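YfkN protein (Bacillus subtilis subsp. subtilis, PDB 3GVE) belongs to the calcineurin-like phosphoesterase family and holds a manganese and a magnesium ion in a two-metal site. Local coordinates at residues L235-K240 against T271-P276; I219-Q224 against A260-F265. All coordinates share one frame; numbering follows the deposited sequence.

Interaction 1: residues L235-K240 against T271-P276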
ATOM      1  N   LEU A 235      22.562 -15.221   2.428  1.00  9.43           N
ATOM      2  CA  LEU A 235      22.144 -16.607   2.317  1.00 10.33           C
ATOM      3  C   LEU A 235      22.850 -17.300   1.153  1.00  9.55           C
ATOM      4  O   LEU A 235      23.357 -18.399   1.285  1.00 11.31           O
ATOM      5  CB  LEU A 235      20.644 -16.690   2.087  1.00 12.25           C
ATOM      6  CG  LEU A 235      19.782 -16.730   3.332  1.00 14.45           C
ATOM      7  CD1 LEU A 235      18.313 -16.693   2.889  1.00 15.77           C
ATOM      8  CD2 LEU A 235      20.051 -18.002   4.180  1.00 13.74           C
ATOM      9  N   ALA A 236      22.893 -16.631   0.010  1.00  8.68           N
ATOM     10  CA  ALA A 236      23.473 -17.248  -1.181  1.00  9.34           C
ATOM     11  C   ALA A 236      24.983 -17.433  -1.075  1.00  9.60           C
ATOM     12  O   ALA A 236      25.519 -18.356  -1.652  1.00 10.31           O
ATOM     13  CB  ALA A 236      23.131 -16.421  -2.424  1.00  9.76           C
ATOM     14  N   THR A 237      25.656 -16.544  -0.347  1.00 10.11           N
ATOM     15  CA  THR A 237      27.121 -16.547  -0.310  1.00 11.03           C
ATOM     16  C   THR A 237      27.729 -17.201   0.935  1.00 11.04           C
ATOM     17  O   THR A 237      28.834 -17.710   0.863  1.00 11.96           O
ATOM     18  CB  THR A 237      27.684 -15.120  -0.454  1.00 11.55           C
ATOM     19  OG1 THR A 237      27.062 -14.266   0.513  1.00 11.13           O
ATOM     20  CG2 THR A 237      27.452 -14.568  -1.882  1.00 12.99           C
ATOM     21  N   LYS A 238      27.028 -17.158   2.065  1.00 10.96           N
ATOM     22  CA  LYS A 238      27.608 -17.596   3.347  1.00 11.96           C
ATOM     23  C   LYS A 238      27.184 -18.978   3.791  1.00 13.21           C
ATOM     24  O   LYS A 238      27.707 -19.500   4.758  1.00 16.81           O
ATOM     25  CB  LYS A 238      27.292 -16.606   4.474  1.00 11.89           C
ATOM     26  CG  LYS A 238      27.811 -15.191   4.293  1.00 12.61           C
ATOM     27  CD  LYS A 238      27.568 -14.377   5.577  1.00 14.68           C
ATOM     28  CE  LYS A 238      28.032 -12.936   5.446  1.00 16.00           C
ATOM     29  NZ  LYS A 238      27.842 -12.246   6.770  1.00 17.02           N
ATOM     30  N   THR A 239      26.232 -19.569   3.100  1.00 12.21           N
ATOM     31  CA  THR A 239      25.789 -20.916   3.448  1.00 12.74           C
ATOM     32  C   THR A 239      26.194 -21.880   2.360  1.00 12.70           C
ATOM     33  O   THR A 239      26.686 -21.473   1.332  1.00 14.17           O
ATOM     34  CB  THR A 239      24.253 -21.010   3.618  1.00 13.53           C
ATOM     35  OG1 THR A 239      23.623 -20.842   2.340  1.00 12.80           O
ATOM     36  CG2 THR A 239      23.744 -19.979   4.584  1.00 15.03           C
ATOM     37  N   LYS A 240      25.949 -23.162   2.602  1.00 13.88           N
ATOM     38  CA  LYS A 240      26.195 -24.204   1.617  1.00 16.52           C
ATOM     39  C   LYS A 240      25.044 -25.186   1.665  1.00 16.38           C
ATOM     40  O   LYS A 240      24.624 -25.574   2.738  1.00 19.12           O
ATOM     41  CB  LYS A 240      27.493 -24.940   1.958  1.00 22.00           C
ATOM     42  CG  LYS A 240      28.426 -25.159   0.800  1.00 27.34           C
ATOM     43  CD  LYS A 240      29.860 -25.446   1.274  1.00 30.51           C
ATOM     44  CE  LYS A 240      29.998 -26.884   1.755  1.00 32.28           C
ATOM     45  NZ  LYS A 240      31.384 -27.283   2.125  1.00 33.44           N
ATOM     46  N   THR A 271      20.581 -15.900 -11.108  1.00  9.21           N
ATOM     47  CA  THR A 271      21.291 -16.524  -9.983  1.00  9.57           C
ATOM     48  C   THR A 271      22.098 -15.570  -9.117  1.00  8.99           C
ATOM     49  O   THR A 271      22.557 -14.544  -9.627  1.00  9.59           O
ATOM     50  CB  THR A 271      22.231 -17.705 -10.497  1.00  9.90           C
ATOM     51  OG1 THR A 271      23.183 -17.132 -11.385  1.00 10.88           O
ATOM     52  CG2 THR A 271      21.505 -18.821 -11.160  1.00 10.68           C
ATOM     53  N   ILE A 272      22.309 -15.946  -7.878  1.00  8.50           N
ATOM     54  CA  ILE A 272      23.217 -15.223  -7.006  1.00  8.84           C
ATOM     55  C   ILE A 272      24.144 -16.297  -6.443  1.00  9.03           C
ATOM     56  O   ILE A 272      23.689 -17.261  -5.851  1.00  8.94           O
ATOM     57  CB  ILE A 272      22.473 -14.472  -5.871  1.00  9.54           C
ATOM     58  CG1 ILE A 272      21.369 -13.566  -6.443  1.00 10.66           C
ATOM     59  CG2 ILE A 272      23.484 -13.669  -5.021  1.00 10.88           C
ATOM     60  CD1 ILE A 272      20.587 -12.812  -5.378  1.00 11.43           C
ATOM     61  N   ASN A 273      25.440 -16.111  -6.672  1.00 10.56           N
ATOM     62  CA  ASN A 273      26.449 -17.113  -6.332  1.00 10.65           C
ATOM     63  C   ASN A 273      26.090 -18.481  -6.889  1.00 10.34           C
ATOM     64  O   ASN A 273      26.299 -19.486  -6.248  1.00 11.89           O
ATOM     65  CB  ASN A 273      26.692 -17.188  -4.822  1.00 11.78           C
ATOM     66  CG  ASN A 273      27.932 -17.996  -4.473  1.00 13.16           C
ATOM     67  OD1 ASN A 273      28.885 -18.054  -5.236  1.00 16.12           O
ATOM     68  ND2 ASN A 273      27.906 -18.631  -3.327  1.00 12.15           N
ATOM     69  N   GLY A 274      25.529 -18.493  -8.090  1.00 10.87           N
ATOM     70  CA  GLY A 274      25.229 -19.729  -8.782  1.00 11.19           C
ATOM     71  C   GLY A 274      23.935 -20.395  -8.378  1.00 10.92           C
ATOM     72  O   GLY A 274      23.610 -21.418  -8.908  1.00 14.43           O
ATOM     73  N   ILE A 275      23.203 -19.798  -7.449  1.00  9.71           N
ATOM     74  CA  ILE A 275      21.937 -20.358  -6.975  1.00  9.76           C
ATOM     75  C   ILE A 275      20.789 -19.567  -7.575  1.00  9.43           C
ATOM     76  O   ILE A 275      20.813 -18.355  -7.506  1.00  8.87           O
ATOM     77  CB  ILE A 275      21.866 -20.258  -5.440  1.00 10.77           C
ATOM     78  CG1 ILE A 275      22.995 -21.092  -4.817  1.00 13.12           C
ATOM     79  CG2 ILE A 275      20.504 -20.709  -4.904  1.00 10.64           C
ATOM     80  CD1 ILE A 275      23.175 -20.886  -3.320  1.00 14.15           C
ATOM     81  N   PRO A 276      19.788 -20.234  -8.151  1.00  9.23           N
ATOM     82  CA  PRO A 276      18.661 -19.482  -8.714  1.00  8.76           C
ATOM     83  C   PRO A 276      17.848 -18.813  -7.603  1.00  8.15           C
ATOM     84  O   PRO A 276      17.605 -19.404  -6.553  1.00  8.55           O
ATOM     85  CB  PRO A 276      17.837 -20.558  -9.437  1.00  9.54           C
ATOM     86  CG  PRO A 276      18.180 -21.827  -8.775  1.00 10.29           C
ATOM     87  CD  PRO A 276      19.599 -21.694  -8.276  1.00 10.27           C
TER
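Ala-236, on helix 232-238, faces Asn-273 at the bend of a beta hairpin, their CA atoms 6.0 Å apart. The hairpin is closed by a type I' turn from Ile-272 to Ile-275, with backbone hydrogen bonds running both ways between these two residues. Asn-273 and Gly-274 occupy the middle of the turn with positive phi, a conformation that asparagine and glycine accept more readily than most residues.

One hydrogen bond crosses the contact: Asn-273 ND2 donates to Ala-236 O at 2.9 Å, almost straight at 177°. The oxygen lies in the plane of the amide, while the donor stands 31° off the carbonyl plane. The asparagine can reach because its CG is anti to its own backbone N (chi1 -168°), which carries the amide out from the turn to the helix carbonyl.

Beside this bond, methyl groups pack against one another and against backbone carbonyls. The methyl of Ala-236 sits against Ile-272, with CB 3.8 Å from Ile-272 CG2, an apolar pair, and 3.6 Å from Ile-272 O; a small residue lets the helix come this close to the hairpin backbone. Ile-275 CD1 reaches the same helix carbonyl, 3.8 Å from Ala-236 O. At the margin, Thr-237 turns its methyl to the asparagine, CG2 lying 4.0 Å from Asn-273 CB, while its hydroxyl bonds back to Phe-233 O within the helix. On another side of the helix, Leu-235 packs on helix 192-205.

The motif is a two-residue type I' hairpin whose turn asparagine binds the carbonyl of Ala-236, joining helix 232-238 to the hairpin of strands 271-272 and 275-280 in the mixed sheet.

Interaction 2: residues I219-Q224 against A260-F265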
ATOM      1  N   ILE A 219      16.869  -8.512  -1.138  1.00  8.11           N
ATOM      2  CA  ILE A 219      18.184  -8.584  -1.754  1.00  8.58           C
ATOM      3  C   ILE A 219      18.875  -7.242  -1.633  1.00  9.40           C
ATOM      4  O   ILE A 219      18.282  -6.223  -1.926  1.00 12.03           O
ATOM      5  CB  ILE A 219      18.058  -8.934  -3.276  1.00  9.81           C
ATOM      6  CG1 ILE A 219      17.428 -10.319  -3.472  1.00 10.54           C
ATOM      7  CG2 ILE A 219      19.406  -8.803  -3.977  1.00 11.83           C
ATOM      8  CD1 ILE A 219      16.844 -10.562  -4.867  1.00 11.44           C
ATOM      9  N   GLU A 220      20.129  -7.275  -1.197  1.00  9.38           N
ATOM     10  CA  GLU A 220      21.038  -6.145  -1.332  1.00  9.13           C
ATOM     11  C   GLU A 220      22.208  -6.621  -2.185  1.00  9.18           C
ATOM     12  O   GLU A 220      22.421  -7.794  -2.370  1.00 10.18           O
ATOM     13  CB  GLU A 220      21.515  -5.637   0.033  1.00  9.94           C
ATOM     14  CG  GLU A 220      20.384  -5.115   0.953  1.00 11.60           C
ATOM     15  CD  GLU A 220      19.667  -3.881   0.407  1.00 15.10           C
ATOM     16  OE1 GLU A 220      20.149  -3.240  -0.527  1.00 16.64           O
ATOM     17  OE2 GLU A 220      18.599  -3.542   0.932  1.00 18.62           O
ATOM     18  N   LYS A 221      22.933  -5.666  -2.740  1.00  9.89           N
ATOM     19  CA  LYS A 221      23.980  -5.963  -3.717  1.00  9.71           C
ATOM     20  C   LYS A 221      25.318  -6.404  -3.132  1.00  9.41           C
ATOM     21  O   LYS A 221      26.145  -6.925  -3.852  1.00 11.15           O
ATOM     22  CB  LYS A 221      24.223  -4.753  -4.618  1.00 10.85           C
ATOM     23  CG  LYS A 221      23.061  -4.452  -5.576  1.00 13.26           C
ATOM     24  CD  LYS A 221      23.349  -3.133  -6.259  1.00 17.62           C
ATOM     25  CE  LYS A 221      22.412  -2.779  -7.368  1.00 22.62           C
ATOM     26  NZ  LYS A 221      22.927  -1.525  -8.017  1.00 25.92           N
ATOM     27  N   GLN A 222      25.515  -6.173  -1.837  1.00  9.09           N
ATOM     28  CA  GLN A 222      26.770  -6.512  -1.171  1.00 10.01           C
ATOM     29  C   GLN A 222      26.525  -7.139   0.203  1.00  9.84           C
ATOM     30  O   GLN A 222      25.409  -7.083   0.729  1.00 10.14           O
ATOM     31  CB  GLN A 222      27.636  -5.249  -1.028  1.00 11.15           C
ATOM     32  CG  GLN A 222      28.168  -4.713  -2.369  1.00 11.82           C
ATOM     33  CD  GLN A 222      27.281  -3.632  -2.955  1.00 11.97           C
ATOM     34  OE1 GLN A 222      26.424  -3.102  -2.284  1.00 12.75           O
ATOM     35  NE2 GLN A 222      27.487  -3.326  -4.238  1.00 11.86           N
ATOM     36  N   ALA A 223      27.579  -7.728   0.778  1.00 10.49           N
ATOM     37  CA  ALA A 223      27.450  -8.422   2.052  1.00 10.15           C
ATOM     38  C   ALA A 223      26.977  -7.518   3.170  1.00 10.02           C
ATOM     39  O   ALA A 223      27.243  -6.324   3.211  1.00 10.65           O
ATOM     40  CB  ALA A 223      28.782  -9.081   2.445  1.00 10.53           C
ATOM     41  N   GLN A 224      26.239  -8.132   4.069  1.00  9.80           N
ATOM     42  CA  GLN A 224      25.828  -7.506   5.302  1.00 10.57           C
ATOM     43  C   GLN A 224      26.189  -8.461   6.446  1.00 11.84           C
ATOM     44  O   GLN A 224      26.628  -9.562   6.227  1.00 14.31           O
ATOM     45  CB  GLN A 224      24.323  -7.229   5.286  1.00 10.29           C
ATOM     46  CG  GLN A 224      23.882  -6.122   4.350  1.00 10.80           C
ATOM     47  CD  GLN A 224      22.371  -6.041   4.283  1.00 11.85           C
ATOM     48  OE1 GLN A 224      21.743  -6.780   3.551  1.00 14.41           O
ATOM     49  NE2 GLN A 224      21.792  -5.186   5.071  1.00 13.08           N
ATOM     50  N   ALA A 260      22.849  -6.414 -13.124  1.00 11.26           N
ATOM     51  CA  ALA A 260      23.889  -6.783 -14.107  1.00 11.83           C
ATOM     52  C   ALA A 260      25.198  -6.066 -13.745  1.00 12.51           C
ATOM     53  O   ALA A 260      25.182  -4.872 -13.606  1.00 14.50           O
ATOM     54  CB  ALA A 260      23.431  -6.375 -15.496  1.00 13.39           C
ATOM     55  N   GLY A 261      26.288  -6.807 -13.652  1.00 11.73           N
ATOM     56  CA  GLY A 261      27.561  -6.204 -13.320  1.00 10.91           C
ATOM     57  C   GLY A 261      27.898  -6.185 -11.836  1.00 10.56           C
ATOM     58  O   GLY A 261      29.006  -5.847 -11.435  1.00 12.30           O
ATOM     59  N   VAL A 262      26.920  -6.554 -11.015  1.00  9.92           N
ATOM     60  CA  VAL A 262      27.144  -6.715  -9.573  1.00  9.84           C
ATOM     61  C   VAL A 262      27.783  -8.078  -9.323  1.00  9.79           C
ATOM     62  O   VAL A 262      27.291  -9.097  -9.774  1.00  9.68           O
ATOM     63  CB  VAL A 262      25.827  -6.585  -8.756  1.00 10.79           C
ATOM     64  CG1 VAL A 262      26.110  -6.704  -7.236  1.00 10.93           C
ATOM     65  CG2 VAL A 262      25.116  -5.250  -9.080  1.00 12.64           C
ATOM     66  N   ALA A 263      28.903  -8.086  -8.610  1.00 10.23           N
ATOM     67  CA  ALA A 263      29.602  -9.331  -8.335  1.00 10.23           C
ATOM     68  C   ALA A 263      28.660 -10.368  -7.717  1.00  9.68           C
ATOM     69  O   ALA A 263      27.889 -10.056  -6.839  1.00 10.22           O
ATOM     70  CB  ALA A 263      30.799  -9.090  -7.415  1.00 11.14           C
ATOM     71  N   GLN A 264      28.748 -11.588  -8.226  1.00 10.63           N
ATOM     72  CA  GLN A 264      27.978 -12.738  -7.748  1.00 11.05           C
ATOM     73  C   GLN A 264      26.639 -12.905  -8.458  1.00  9.75           C
ATOM     74  O   GLN A 264      26.040 -13.949  -8.385  1.00 11.07           O
ATOM     75  CB  GLN A 264      27.752 -12.676  -6.230  1.00 14.29           C
ATOM     76  CG  GLN A 264      29.009 -12.845  -5.430  1.00 18.19           C
ATOM     77  CD  GLN A 264      29.712 -14.080  -5.889  1.00 24.52           C
ATOM     78  OE1 GLN A 264      29.173 -15.164  -5.805  1.00 26.04           O
ATOM     79  NE2 GLN A 264      30.866 -13.909  -6.469  1.00 27.13           N
ATOM     80  N   PHE A 265      26.178 -11.860  -9.135  1.00  9.27           N
ATOM     81  CA  PHE A 265      24.892 -11.886  -9.819  1.00  8.85           C
ATOM     82  C   PHE A 265      25.037 -12.311 -11.286  1.00  9.79           C
ATOM     83  O   PHE A 265      25.949 -11.909 -11.964  1.00 11.56           O
ATOM     84  CB  PHE A 265      24.223 -10.503  -9.744  1.00  9.38           C
ATOM     85  CG  PHE A 265      23.703 -10.141  -8.362  1.00  9.00           C
ATOM     86  CD1 PHE A 265      22.355 -10.272  -8.045  1.00  9.14           C
ATOM     87  CD2 PHE A 265      24.562  -9.668  -7.388  1.00  9.54           C
ATOM     88  CE1 PHE A 265      21.876  -9.931  -6.794  1.00 10.22           C
ATOM     89  CE2 PHE A 265      24.088  -9.338  -6.112  1.00 10.08           C
ATOM     90  CZ  PHE A 265      22.731  -9.463  -5.821  1.00  9.85           C
TER
HETATM   91  O   HOH W   1      28.331  -7.966  -5.037  1.00 10.84           O
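Apolar packing joins Lys-221 and Val-262, whose side chains cross at about a right angle. Both valine methyls are used: CG1 is 3.8 Å from Lys-221 CB, and CG2 is 3.9 Å from Lys-221 CD. The pair comes closest in a methyl-to-carbonyl contact, Val-262 CG1 lying 3.4 Å from Lys-221 O. With CG1 anti to its backbone N (chi1 -178°), Val-262 presents its fork to the extended lysine. The long methylene chain suits this place, covering the valine while its ammonium group travels on to Arg-340 O of the second subunit; Glu-220 forms a salt bridge with Lys-341 of that subunit.

The Phe-265 ring is met at its edge. Ile-219 CG2 approaches in the ring plane, 3.9 Å from Phe-265 CZ. Glu-220 O also lies in that plane, 3.8 Å from Phe-265 CZ, where the slightly positive ring hydrogens probably favour a carbonyl oxygen. A flat side chain can thus fit edge-on against the Ile-219 methyl and the backbone carbonyls of Glu-220 and Lys-221.

No direct hydrogen bond joins the segments, but one water bridges them. It donates to Lys-221 O at 2.7 Å and to Ala-263 O at 2.8 Å, tying two loop carbonyls that could not bond each other. Segment 260-265 contains a type II turn, Val-262 to Phe-265, closed by a bond from Phe-265 N to Val-262 O; Gln-264 takes positive phi there.

Phe-265 also meets the ring of Tyr-259. The contact pairs the loop between strand 210-215 and helix 232-238, where Ile-219 touches Val-232 of that helix, with the loop leading into strand 265-266.

How the interactions relate
Interactions 1 and 2 lie 11 Å apart, centre to centre, and touch directly. A probable hydrogen bond from Asn-273 N to Gln-264 O (2.8 Å) ties the two turns together, and Ile-272 CD1 packs on Phe-265 CE1 at 3.5 Å, so apolar packing continues from one contact into the other. Between the other two segments, Lys-238 NZ probably bonds to Gln-224 O at 3.0 Å, linking the helix to its preceding loop. The segments alternate along the chain. Neither contact contains a metal ligand; the side chain of Glu-220 in interaction 2 is about 13 Å from the magnesium ion, and that of Ile-219 about 14 Å from the manganese ion.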